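Local coordinates for protein fusolin (Entomopoxvirinae, PDB 4X27) that builds the crystalline spindles that enhance entomopoxvirus virulence and, as a copper-binding relative of lytic polysaccharide monooxygenases, probably attacks chitin in the insect host, at residues T141-P146 and N192-R197; F158-D163 and Q208-V213; H1-F6 and E137-A142; I122-N127 and V231-R236. All coordinates share one frame; numbering follows the deposited sequence.

Interaction 1: T141-P146 and N192-R197; sequences TAIHEP and NNLVYR. With CU (copper (II) ion), chain B.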
# COMPACT_ATOMS: atom_id res chain seq x y z
N THR A 141 -16.67 24.34 -15.96
CA THR A 141 -16.83 24.46 -17.41
C THR A 141 -17.92 25.51 -17.71
O THR A 141 -17.91 26.09 -18.78
CB THR A 141 -17.07 23.09 -18.08
OG1 THR A 141 -18.41 22.67 -17.86
CG2 THR A 141 -16.10 22.02 -17.60
N ALA A 142 -18.85 25.74 -16.74
CA ALA A 142 -19.95 26.70 -16.71
C ALA A 142 -19.89 27.41 -15.35
O ALA A 142 -19.85 26.75 -14.32
CB ALA A 142 -21.30 25.98 -16.89
N ILE A 143 -19.83 28.76 -15.36
CA ILE A 143 -19.74 29.58 -14.15
C ILE A 143 -21.10 29.72 -13.46
O ILE A 143 -22.07 30.17 -14.08
CB ILE A 143 -19.11 31.00 -14.47
CG1 ILE A 143 -17.71 30.89 -15.17
CG2 ILE A 143 -19.05 31.89 -13.21
CD1 ILE A 143 -16.56 30.11 -14.30
N HIS A 144 -21.15 29.36 -12.17
CA HIS A 144 -22.36 29.48 -11.35
C HIS A 144 -22.04 30.04 -9.98
O HIS A 144 -21.17 29.51 -9.29
CB HIS A 144 -23.09 28.14 -11.16
CG HIS A 144 -23.43 27.43 -12.42
ND1 HIS A 144 -24.15 28.04 -13.43
CD2 HIS A 144 -23.21 26.13 -12.75
CE1 HIS A 144 -24.30 27.12 -14.36
NE2 HIS A 144 -23.75 25.96 -14.00
N GLU A 145 -22.78 31.08 -9.58
CA GLU A 145 -22.71 31.73 -8.26
C GLU A 145 -24.10 32.23 -7.89
O GLU A 145 -24.82 32.65 -8.80
CB GLU A 145 -21.69 32.89 -8.24
CG GLU A 145 -20.22 32.49 -8.13
CD GLU A 145 -19.83 31.63 -6.94
OE1 GLU A 145 -20.39 31.82 -5.83
OE2 GLU A 145 -18.97 30.74 -7.12
N PRO A 146 -24.52 32.23 -6.60
CA PRO A 146 -23.81 31.75 -5.39
C PRO A 146 -23.69 30.21 -5.38
O PRO A 146 -24.44 29.50 -6.07
CB PRO A 146 -24.68 32.29 -4.23
CG PRO A 146 -26.07 32.38 -4.80
CD PRO A 146 -25.86 32.76 -6.26
N ASN A 192 -12.29 27.78 -19.19
CA ASN A 192 -12.35 29.24 -19.20
C ASN A 192 -11.18 29.77 -18.34
O ASN A 192 -10.32 28.99 -17.93
CB ASN A 192 -13.74 29.77 -18.77
CG ASN A 192 -14.24 29.36 -17.41
OD1 ASN A 192 -13.81 29.89 -16.38
ND2 ASN A 192 -15.26 28.51 -17.39
N ASN A 193 -11.12 31.08 -18.13
CA ASN A 193 -10.04 31.70 -17.38
C ASN A 193 -10.08 31.36 -15.88
O ASN A 193 -9.06 31.50 -15.21
CB ASN A 193 -10.09 33.25 -17.57
CG ASN A 193 -11.31 33.90 -16.95
OD1 ASN A 193 -12.45 33.50 -17.16
ND2 ASN A 193 -11.08 34.96 -16.19
N LEU A 194 -11.26 30.93 -15.36
CA LEU A 194 -11.51 30.72 -13.93
C LEU A 194 -11.51 29.27 -13.44
O LEU A 194 -11.92 28.35 -14.14
CB LEU A 194 -12.87 31.34 -13.53
CG LEU A 194 -13.09 32.83 -13.77
CD1 LEU A 194 -14.51 33.23 -13.35
CD2 LEU A 194 -12.05 33.66 -13.05
N VAL A 195 -11.09 29.11 -12.17
CA VAL A 195 -11.04 27.85 -11.40
C VAL A 195 -11.43 28.12 -9.93
O VAL A 195 -11.50 29.28 -9.49
CB VAL A 195 -9.64 27.14 -11.46
CG1 VAL A 195 -9.37 26.50 -12.82
CG2 VAL A 195 -8.50 28.06 -11.05
N TYR A 196 -11.66 27.06 -9.18
CA TYR A 196 -11.84 27.14 -7.73
C TYR A 196 -10.65 26.46 -7.13
O TYR A 196 -10.38 25.31 -7.50
CB TYR A 196 -13.13 26.48 -7.23
CG TYR A 196 -14.43 27.13 -7.63
CD1 TYR A 196 -14.93 28.22 -6.93
CD2 TYR A 196 -15.25 26.56 -8.60
CE1 TYR A 196 -16.19 28.75 -7.21
CE2 TYR A 196 -16.50 27.08 -8.90
CZ TYR A 196 -16.97 28.17 -8.20
OH TYR A 196 -18.19 28.70 -8.54
N ARG A 197 -9.90 27.16 -6.28
CA ARG A 197 -8.72 26.60 -5.62
C ARG A 197 -8.79 26.77 -4.12
O ARG A 197 -9.11 27.85 -3.64
CB ARG A 197 -7.42 27.22 -6.14
CG ARG A 197 -7.02 26.82 -7.57
CD ARG A 197 -5.58 27.22 -7.90
NE ARG A 197 -5.29 28.64 -7.63
CZ ARG A 197 -5.25 29.59 -8.56
NH1 ARG A 197 -5.52 29.31 -9.83
NH2 ARG A 197 -4.94 30.84 -8.22
CU CU B . -23.52 23.97 -14.79
O HOH W 1 -18.48 28.65 -11.22

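Interaction 2: F158-D163 and Q208-V213; sequences FNVYTD and QFVLYV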
# COMPACT_ATOMS: atom_id res chain seq x y z
N PHE A 158 -11.84 2.19 4.93
CA PHE A 158 -12.34 2.06 3.57
C PHE A 158 -11.31 1.30 2.72
O PHE A 158 -10.10 1.52 2.83
CB PHE A 158 -12.65 3.44 2.98
CG PHE A 158 -13.00 3.47 1.51
CD1 PHE A 158 -14.30 3.20 1.08
CD2 PHE A 158 -12.04 3.79 0.55
CE1 PHE A 158 -14.63 3.25 -0.28
CE2 PHE A 158 -12.37 3.84 -0.81
CZ PHE A 158 -13.66 3.56 -1.21
N ASN A 159 -11.82 0.42 1.87
CA ASN A 159 -11.06 -0.41 0.95
C ASN A 159 -11.63 -0.20 -0.44
O ASN A 159 -12.71 -0.70 -0.73
CB ASN A 159 -11.14 -1.88 1.39
CG ASN A 159 -10.32 -2.86 0.59
OD1 ASN A 159 -9.87 -2.60 -0.52
ND2 ASN A 159 -10.08 -4.02 1.15
N VAL A 160 -10.93 0.57 -1.29
CA VAL A 160 -11.36 0.92 -2.66
C VAL A 160 -11.55 -0.34 -3.53
O VAL A 160 -12.36 -0.31 -4.46
CB VAL A 160 -10.41 1.96 -3.34
CG1 VAL A 160 -9.13 1.32 -3.88
CG2 VAL A 160 -11.13 2.72 -4.45
N TYR A 161 -10.82 -1.43 -3.23
CA TYR A 161 -10.87 -2.67 -4.00
C TYR A 161 -12.18 -3.42 -3.85
O TYR A 161 -12.56 -4.20 -4.75
CB TYR A 161 -9.71 -3.60 -3.58
CG TYR A 161 -8.34 -3.04 -3.90
CD1 TYR A 161 -7.78 -3.20 -5.17
CD2 TYR A 161 -7.62 -2.32 -2.95
CE1 TYR A 161 -6.52 -2.68 -5.47
CE2 TYR A 161 -6.37 -1.79 -3.25
CZ TYR A 161 -5.82 -1.97 -4.51
OH TYR A 161 -4.60 -1.41 -4.82
N THR A 162 -12.88 -3.22 -2.72
CA THR A 162 -14.09 -4.01 -2.45
C THR A 162 -15.32 -3.17 -2.11
O THR A 162 -16.44 -3.67 -2.27
CB THR A 162 -13.80 -4.97 -1.28
OG1 THR A 162 -13.50 -4.20 -0.11
CG2 THR A 162 -12.64 -5.92 -1.55
N ASP A 163 -15.13 -1.94 -1.59
CA ASP A 163 -16.24 -1.15 -1.06
C ASP A 163 -16.80 -0.11 -1.98
O ASP A 163 -16.07 0.52 -2.74
CB ASP A 163 -15.85 -0.43 0.24
CG ASP A 163 -15.19 -1.27 1.32
OD1 ASP A 163 -15.42 -2.51 1.34
OD2 ASP A 163 -14.47 -0.68 2.16
N GLN A 208 -4.89 3.48 -0.07
CA GLN A 208 -5.53 4.26 -1.13
C GLN A 208 -6.89 4.68 -0.60
O GLN A 208 -7.56 3.93 0.12
CB GLN A 208 -5.65 3.44 -2.43
CG GLN A 208 -6.09 4.25 -3.63
CD GLN A 208 -6.06 3.44 -4.90
OE1 GLN A 208 -5.09 2.74 -5.21
NE2 GLN A 208 -7.10 3.59 -5.69
N PHE A 209 -7.23 5.93 -0.83
CA PHE A 209 -8.44 6.50 -0.28
C PHE A 209 -9.18 7.34 -1.32
O PHE A 209 -8.68 7.56 -2.43
CB PHE A 209 -8.08 7.34 0.99
CG PHE A 209 -7.16 8.51 0.77
CD1 PHE A 209 -5.78 8.32 0.68
CD2 PHE A 209 -7.67 9.80 0.62
CE1 PHE A 209 -4.93 9.41 0.49
CE2 PHE A 209 -6.82 10.88 0.39
CZ PHE A 209 -5.46 10.69 0.37
N VAL A 210 -10.38 7.78 -0.98
CA VAL A 210 -11.20 8.58 -1.89
C VAL A 210 -11.45 9.94 -1.26
O VAL A 210 -11.57 10.05 -0.04
CB VAL A 210 -12.53 7.83 -2.25
CG1 VAL A 210 -13.61 8.75 -2.83
CG2 VAL A 210 -12.25 6.66 -3.20
N LEU A 211 -11.46 10.98 -2.10
CA LEU A 211 -11.80 12.36 -1.72
C LEU A 211 -13.12 12.68 -2.39
O LEU A 211 -13.25 12.47 -3.60
CB LEU A 211 -10.69 13.36 -2.10
CG LEU A 211 -9.40 13.32 -1.22
CD1 LEU A 211 -8.30 14.20 -1.78
CD2 LEU A 211 -9.70 13.69 0.23
N TYR A 212 -14.14 13.03 -1.61
CA TYR A 212 -15.47 13.30 -2.17
C TYR A 212 -15.70 14.79 -2.24
O TYR A 212 -15.58 15.49 -1.24
CB TYR A 212 -16.57 12.59 -1.37
CG TYR A 212 -17.86 12.39 -2.13
CD1 TYR A 212 -17.88 11.78 -3.38
CD2 TYR A 212 -19.09 12.74 -1.57
CE1 TYR A 212 -19.07 11.56 -4.07
CE2 TYR A 212 -20.28 12.54 -2.26
CZ TYR A 212 -20.27 11.93 -3.50
OH TYR A 212 -21.47 11.70 -4.15
N VAL A 213 -15.98 15.30 -3.44
CA VAL A 213 -16.20 16.74 -3.59
C VAL A 213 -17.59 17.00 -4.12
O VAL A 213 -17.95 16.52 -5.20
CB VAL A 213 -15.13 17.41 -4.49
CG1 VAL A 213 -15.43 18.90 -4.72
CG2 VAL A 213 -13.72 17.23 -3.91
O HOH W 2 -8.43 3.86 2.43
O HOH W 3 -8.41 1.13 -0.43
O HOH W 4 -3.69 0.58 -3.45

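Interaction 3: H1-F6 and E137-A142; sequences HGYITF and EFCPTA. With CU (copper (II) ion), chain B.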
# COMPACT_ATOMS: atom_id res chain seq x y z
N HIS A 1 -21.57 23.50 -14.10
CA HIS A 1 -20.93 22.27 -14.56
C HIS A 1 -19.45 22.33 -14.34
O HIS A 1 -18.82 23.38 -14.50
CB HIS A 1 -21.22 22.00 -16.04
CG HIS A 1 -22.62 21.56 -16.35
ND1 HIS A 1 -23.74 22.27 -15.92
CD2 HIS A 1 -23.04 20.52 -17.12
CE1 HIS A 1 -24.78 21.64 -16.44
NE2 HIS A 1 -24.42 20.60 -17.17
N GLY A 2 -18.90 21.18 -13.99
CA GLY A 2 -17.48 21.02 -13.78
C GLY A 2 -17.11 19.70 -13.16
O GLY A 2 -17.98 18.85 -12.94
N TYR A 3 -15.83 19.56 -12.84
CA TYR A 3 -15.22 18.35 -12.28
C TYR A 3 -13.92 18.72 -11.55
O TYR A 3 -13.40 19.82 -11.77
CB TYR A 3 -14.93 17.32 -13.40
CG TYR A 3 -14.34 17.95 -14.65
CD1 TYR A 3 -13.08 18.53 -14.63
CD2 TYR A 3 -15.06 17.97 -15.83
CE1 TYR A 3 -12.55 19.12 -15.77
CE2 TYR A 3 -14.52 18.54 -16.99
CZ TYR A 3 -13.27 19.14 -16.94
OH TYR A 3 -12.74 19.77 -18.05
N ILE A 4 -13.37 17.77 -10.75
CA ILE A 4 -12.11 17.99 -10.07
C ILE A 4 -10.98 17.73 -11.06
O ILE A 4 -10.96 16.67 -11.71
CB ILE A 4 -11.91 17.17 -8.77
CG1 ILE A 4 -13.22 16.94 -7.99
CG2 ILE A 4 -10.82 17.80 -7.90
CD1 ILE A 4 -13.16 15.65 -7.15
N THR A 5 -10.05 18.71 -11.16
CA THR A 5 -8.87 18.59 -12.01
C THR A 5 -7.69 18.24 -11.15
O THR A 5 -6.76 17.62 -11.64
CB THR A 5 -8.61 19.83 -12.87
OG1 THR A 5 -8.81 21.04 -12.10
CG2 THR A 5 -9.43 19.82 -14.14
N PHE A 6 -7.72 18.61 -9.87
CA PHE A 6 -6.66 18.24 -8.93
C PHE A 6 -7.16 18.05 -7.46
O PHE A 6 -7.51 19.03 -6.81
CB PHE A 6 -5.44 19.19 -8.96
CG PHE A 6 -4.30 18.54 -8.22
CD1 PHE A 6 -3.69 17.39 -8.73
CD2 PHE A 6 -3.92 18.98 -6.96
CE1 PHE A 6 -2.70 16.72 -8.01
CE2 PHE A 6 -2.92 18.32 -6.24
CZ PHE A 6 -2.31 17.20 -6.78
N GLU A 137 -8.17 21.88 -7.03
CA GLU A 137 -8.49 22.68 -8.18
C GLU A 137 -9.72 22.08 -8.82
O GLU A 137 -9.68 20.95 -9.33
CB GLU A 137 -7.33 22.80 -9.16
CG GLU A 137 -7.67 23.72 -10.32
CD GLU A 137 -6.67 23.75 -11.45
OE1 GLU A 137 -6.54 22.72 -12.15
OE2 GLU A 137 -6.09 24.83 -11.70
N PHE A 138 -10.82 22.83 -8.72
CA PHE A 138 -12.10 22.46 -9.32
C PHE A 138 -12.28 23.30 -10.60
O PHE A 138 -12.23 24.54 -10.56
CB PHE A 138 -13.27 22.62 -8.35
CG PHE A 138 -14.49 21.84 -8.80
CD1 PHE A 138 -15.40 22.40 -9.70
CD2 PHE A 138 -14.74 20.56 -8.32
CE1 PHE A 138 -16.53 21.68 -10.12
CE2 PHE A 138 -15.87 19.84 -8.74
CZ PHE A 138 -16.75 20.41 -9.63
N CYS A 139 -12.45 22.59 -11.73
CA CYS A 139 -12.60 23.14 -13.07
C CYS A 139 -14.06 23.48 -13.39
O CYS A 139 -14.81 22.57 -13.73
CB CYS A 139 -12.03 22.15 -14.08
SG CYS A 139 -12.05 22.72 -15.80
N PRO A 140 -14.49 24.76 -13.37
CA PRO A 140 -15.88 25.05 -13.76
C PRO A 140 -15.97 25.24 -15.27
O PRO A 140 -15.41 26.20 -15.81
CB PRO A 140 -16.20 26.34 -12.99
CG PRO A 140 -14.85 27.00 -12.72
CD PRO A 140 -13.76 26.00 -13.03
N THR A 141 -16.67 24.34 -15.96
CA THR A 141 -16.83 24.46 -17.41
C THR A 141 -17.92 25.51 -17.71
O THR A 141 -17.91 26.09 -18.78
CB THR A 141 -17.07 23.09 -18.08
OG1 THR A 141 -18.41 22.67 -17.86
CG2 THR A 141 -16.10 22.02 -17.60
N ALA A 142 -18.85 25.74 -16.74
CA ALA A 142 -19.95 26.70 -16.71
C ALA A 142 -19.89 27.41 -15.35
O ALA A 142 -19.85 26.75 -14.32
CB ALA A 142 -21.30 25.98 -16.89
CU CU B . -23.52 23.97 -14.79

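Interaction 4: I122-N127 and V231-R236; sequences IPLQDN and VIFAHR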
# COMPACT_ATOMS: atom_id res chain seq x y z
N ILE A 122 0.66 10.97 -4.40
CA ILE A 122 1.30 12.12 -3.73
C ILE A 122 2.48 11.60 -2.87
O ILE A 122 2.25 10.86 -1.93
CB ILE A 122 0.25 12.92 -2.90
CG1 ILE A 122 -0.88 13.41 -3.84
CG2 ILE A 122 0.92 14.08 -2.08
CD1 ILE A 122 -2.07 13.79 -3.21
N PRO A 123 3.74 11.97 -3.15
CA PRO A 123 4.86 11.42 -2.35
C PRO A 123 4.96 12.07 -0.97
O PRO A 123 4.51 13.19 -0.77
CB PRO A 123 6.10 11.71 -3.20
CG PRO A 123 5.56 12.14 -4.56
CD PRO A 123 4.26 12.81 -4.25
N LEU A 124 5.52 11.33 -0.01
CA LEU A 124 5.73 11.83 1.34
C LEU A 124 7.20 12.18 1.50
O LEU A 124 8.07 11.38 1.11
CB LEU A 124 5.29 10.82 2.44
CG LEU A 124 3.80 10.56 2.65
CD1 LEU A 124 3.59 9.48 3.66
CD2 LEU A 124 3.09 11.80 3.12
N GLN A 125 7.47 13.36 2.06
CA GLN A 125 8.85 13.80 2.28
C GLN A 125 9.32 13.39 3.67
O GLN A 125 10.52 13.26 3.93
CB GLN A 125 8.97 15.32 2.08
CG GLN A 125 9.80 15.71 0.85
CD GLN A 125 9.29 15.13 -0.46
OE1 GLN A 125 8.28 15.59 -1.01
NE2 GLN A 125 9.97 14.11 -0.97
N ASP A 126 8.34 13.15 4.55
CA ASP A 126 8.48 12.75 5.94
C ASP A 126 7.30 11.81 6.23
O ASP A 126 6.16 12.24 6.13
CB ASP A 126 8.46 14.03 6.82
CG ASP A 126 8.66 13.86 8.32
OD1 ASP A 126 9.10 12.77 8.74
OD2 ASP A 126 8.42 14.85 9.06
N ASN A 127 7.56 10.52 6.52
CA ASN A 127 6.51 9.55 6.77
C ASN A 127 5.81 9.76 8.13
O ASN A 127 4.83 9.07 8.41
CB ASN A 127 7.03 8.10 6.64
CG ASN A 127 7.50 7.70 5.25
OD1 ASN A 127 6.97 8.17 4.25
ND2 ASN A 127 8.47 6.78 5.15
N VAL A 231 -6.91 8.76 -4.54
CA VAL A 231 -5.61 9.31 -4.11
C VAL A 231 -4.87 8.27 -3.26
O VAL A 231 -5.49 7.40 -2.66
CB VAL A 231 -5.78 10.66 -3.30
CG1 VAL A 231 -4.44 11.34 -3.01
CG2 VAL A 231 -6.71 11.63 -4.00
N ILE A 232 -3.53 8.39 -3.21
CA ILE A 232 -2.65 7.53 -2.41
C ILE A 232 -1.38 8.31 -2.05
O ILE A 232 -0.86 9.11 -2.86
CB ILE A 232 -2.33 6.15 -3.12
CG1 ILE A 232 -1.94 5.06 -2.08
CG2 ILE A 232 -1.26 6.32 -4.21
CD1 ILE A 232 -1.52 3.64 -2.64
N PHE A 233 -0.88 8.08 -0.83
CA PHE A 233 0.37 8.68 -0.40
C PHE A 233 1.51 7.67 -0.59
O PHE A 233 1.37 6.52 -0.19
CB PHE A 233 0.30 9.19 1.05
CG PHE A 233 -0.58 10.40 1.23
CD1 PHE A 233 -0.25 11.62 0.65
CD2 PHE A 233 -1.74 10.33 1.99
CE1 PHE A 233 -1.08 12.74 0.80
CE2 PHE A 233 -2.57 11.46 2.14
CZ PHE A 233 -2.23 12.64 1.54
N ALA A 234 2.59 8.08 -1.27
CA ALA A 234 3.74 7.20 -1.46
C ALA A 234 4.72 7.44 -0.33
O ALA A 234 5.07 8.58 -0.05
CB ALA A 234 4.40 7.43 -2.81
N HIS A 235 5.12 6.38 0.35
CA HIS A 235 6.04 6.51 1.47
C HIS A 235 7.46 6.75 1.00
O HIS A 235 7.88 6.22 -0.02
CB HIS A 235 6.01 5.25 2.36
CG HIS A 235 4.71 5.05 3.06
ND1 HIS A 235 3.73 4.21 2.54
CD2 HIS A 235 4.27 5.59 4.22
CE1 HIS A 235 2.72 4.28 3.39
NE2 HIS A 235 3.00 5.10 4.42
N ARG A 236 8.19 7.53 1.78
CA ARG A 236 9.62 7.76 1.61
C ARG A 236 10.34 6.46 2.02
O ARG A 236 9.87 5.76 2.93
CB ARG A 236 10.07 8.96 2.47
CG ARG A 236 11.48 9.46 2.18
CD ARG A 236 11.97 10.35 3.31
NE ARG A 236 13.34 10.82 3.10
CZ ARG A 236 14.43 10.22 3.59
NH1 ARG A 236 14.32 9.10 4.31
NH2 ARG A 236 15.63 10.72 3.36
O HOH W 5 8.09 9.65 -1.36

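Interaction 1: T141-P146 and N192-R197
The hydroxyl of Y196 has a bond to E145 and another to a water. Y196 OH donates to E145 OE2 at 2.6 Å. The carboxylate is met on its anti side, with the donor 25° out of its plane. OE2 in turn lies at the edge of the Y196 ring, near the ring plane. The two planes are 58° apart. A bend in the E145 chain at CG turns the carboxylate back toward the tyrosine. The water donates to Y196 OH at 2.7 Å and accepts from H144 N at 2.9 Å. S147 OG adds weak bonds to both Y196 and E145. The Y196 ring is also met edge-to-face by F149 and W215.

Residues 141-146 form the loop between strands 131-140 and 147-154 of the fibronectin type III-like fold. In this loop H144 binds copper through NE2, and H1 supplies the other ligands. This is the histidine brace of lytic polysaccharide monooxygenases. Y196 is thus a second-shell residue, tied through water to the backbone of a copper ligand.

Nearer the start of the loop, I143 crosses N192 at a slant and touches L194. I143 CD1 is 3.5 Å from N192 OD1 and 3.9 Å from L194 CD1. N192 CG sits between its backbone N and carbonyl carbon (chi1 58°). This folds the amide over its own chain, where N192 OD1 accepts from L194 N at 2.9 Å in an Asx turn.

Interaction 2: F158-D163 and Q208-V213
F158 rests its ring obliquely against V210. F158 CE2 is 3.7 Å from V210 CG2, and F158 CZ is 3.9 Å from the same methyl. V160 CG2 is the methyl that faces V210 CG2. V160 CG1 lies between the backbone N and the carbonyl carbon (chi1 79°) and packs against the Q208 amide, 3.5 Å from Q208 NE2. V160 CG1 also sits over one face of the Y161 ring, toward its rim.

No direct hydrogen bond joins the two segments, so water does the polar work. One water accepts from V160 N at 2.7 Å and donates to Q208 O at 3.0 Å. A second bridges the side chains, 2.6 Å from Y161 OH and 3.1 Å from Q208 OE1, to which it donates. Q208 NE2 is satisfied by W117 O.

The 158-163 loop is held in shape from within. N159 OD1 accepts from Y161 N in an Asx turn, and N159 O takes both T162 N and D163 N. Y161 of this loop stacks on H235 of the second subunit.

The loop packs on the start of strand 209-217, which runs between strands 147-154 and 223-234 in the mixed sheet.

Interaction 3: H1-F6 and E137-A142
Y3 CG lies between its backbone N and carbonyl carbon (chi1 43°), while C139 SG is anti to its own N (chi1 -177°). These torsions bring ring and sulfur together on one side of the strand pair. Y3 CE1 is 3.5 Å from C139 CB. C139 SG approaches the ring obliquely, 4.5 Å from the Y3 centroid, and is disulfide-bonded to C189.

F138 turns to the other side. It lays a face of its ring over the Y3 peptide, with Y3 O above the ring centre. The I4 side chain crosses that of F138 at about a right angle, with I4 CG1 3.9 Å from F138 CD2.

Strands 2-6 and 137-140 pair antiparallel, and C139 N bonds to Y3 O. Past I4 the register slips by one residue in a classic beta bulge. T5 N and F6 N both donate to E137 O, at 2.9 Å and 3.1 Å. T5 OG1 lies close to both E137 O and E137 OE1, and its proton could go to either. The E137 carboxylate is buried and held by S187 OG and Q188 N. F6 meets Y348 of the second subunit edge-to-face.

At the other end, H1 O accepts from T141 N at 2.8 Å and from A142 N at 3.3 Å, both on one face of its plane. H1 NE2 bonds to E68. The first residue is thus held at its carbonyl and ring while its N and ND1 chelate copper. With H144 this gives three nitrogen ligands, consistent with the oxidative copper chemistry of lytic polysaccharide monooxygenases.

Interaction 4: I122-N127 and V231-R236
I122 and F233 lie side by side and point the same way, in a parallel strand pair at one edge of the mixed sheet. Strand 120-123 runs alongside strand 223-234 here. I122 N bonds to I232 O, and A234 N returns a bond to I122 O.

I122 places its two branches on different neighbours. CG1 is anti to the carbonyl carbon (chi1 -59°), and its end, I122 CD1, reaches V231 CG1 at 3.4 Å. The other branch, I122 CG2, lies 3.8 Å from F233 CE1. The F233 ring has I122 O at its edge, near the ring plane, and meets the ring of F209 beyond the pair.

L124 continues the apolar row after the strand ends. Its chain runs across F233 at about a right angle, with L124 CG 4.1 Å from F233 CB. L124 CD1 touches H235 CD2 at 4.0 Å, and these two side chains lie alongside each other. I134 and V132 of strand 131-140 pack on I122 and L124. The H235 ring is held at NE2 by Q206.

The R236 chain is extended from CG to NE. It passes along the turn of the other segment, and R236 CD comes 3.3 Å from Q125 O.

N127 folds back to close the end of the pairing, and its amide lies at the edge of the H235 ring. Both of its ends bind the R236 backbone. N127 OD1 accepts from R236 N at 2.8 Å, in its carbonyl plane and on a lone pair. N127 ND2 donates to R236 O at 2.8 Å, with that oxygen only 4° out of the amide plane.

Overall arrangement
Interactions 1 and 3 share T141 and A142 and both touch the copper. Their strands 194-203 and 131-140 are neighbours in the four-stranded sheet. Interaction 1 is a surface contact, polar and partly bridged by water. Interaction 3 is buried and built mainly on backbone bonds and aromatic packing. Interactions 2 and 4 meet in the mixed sheet, where strands 209-217 and 223-234 pair. Interaction 2 is buried, has no direct hydrogen bond and is joined by side-chain packing and water bridges. Interaction 4 is partly buried and combines parallel pairing with two bonds from the N127 amide to the R236 backbone. V213 touches I4 and F138, linking interactions 2 and 3. Interactions 2, 3 and 4 all reach the second subunit.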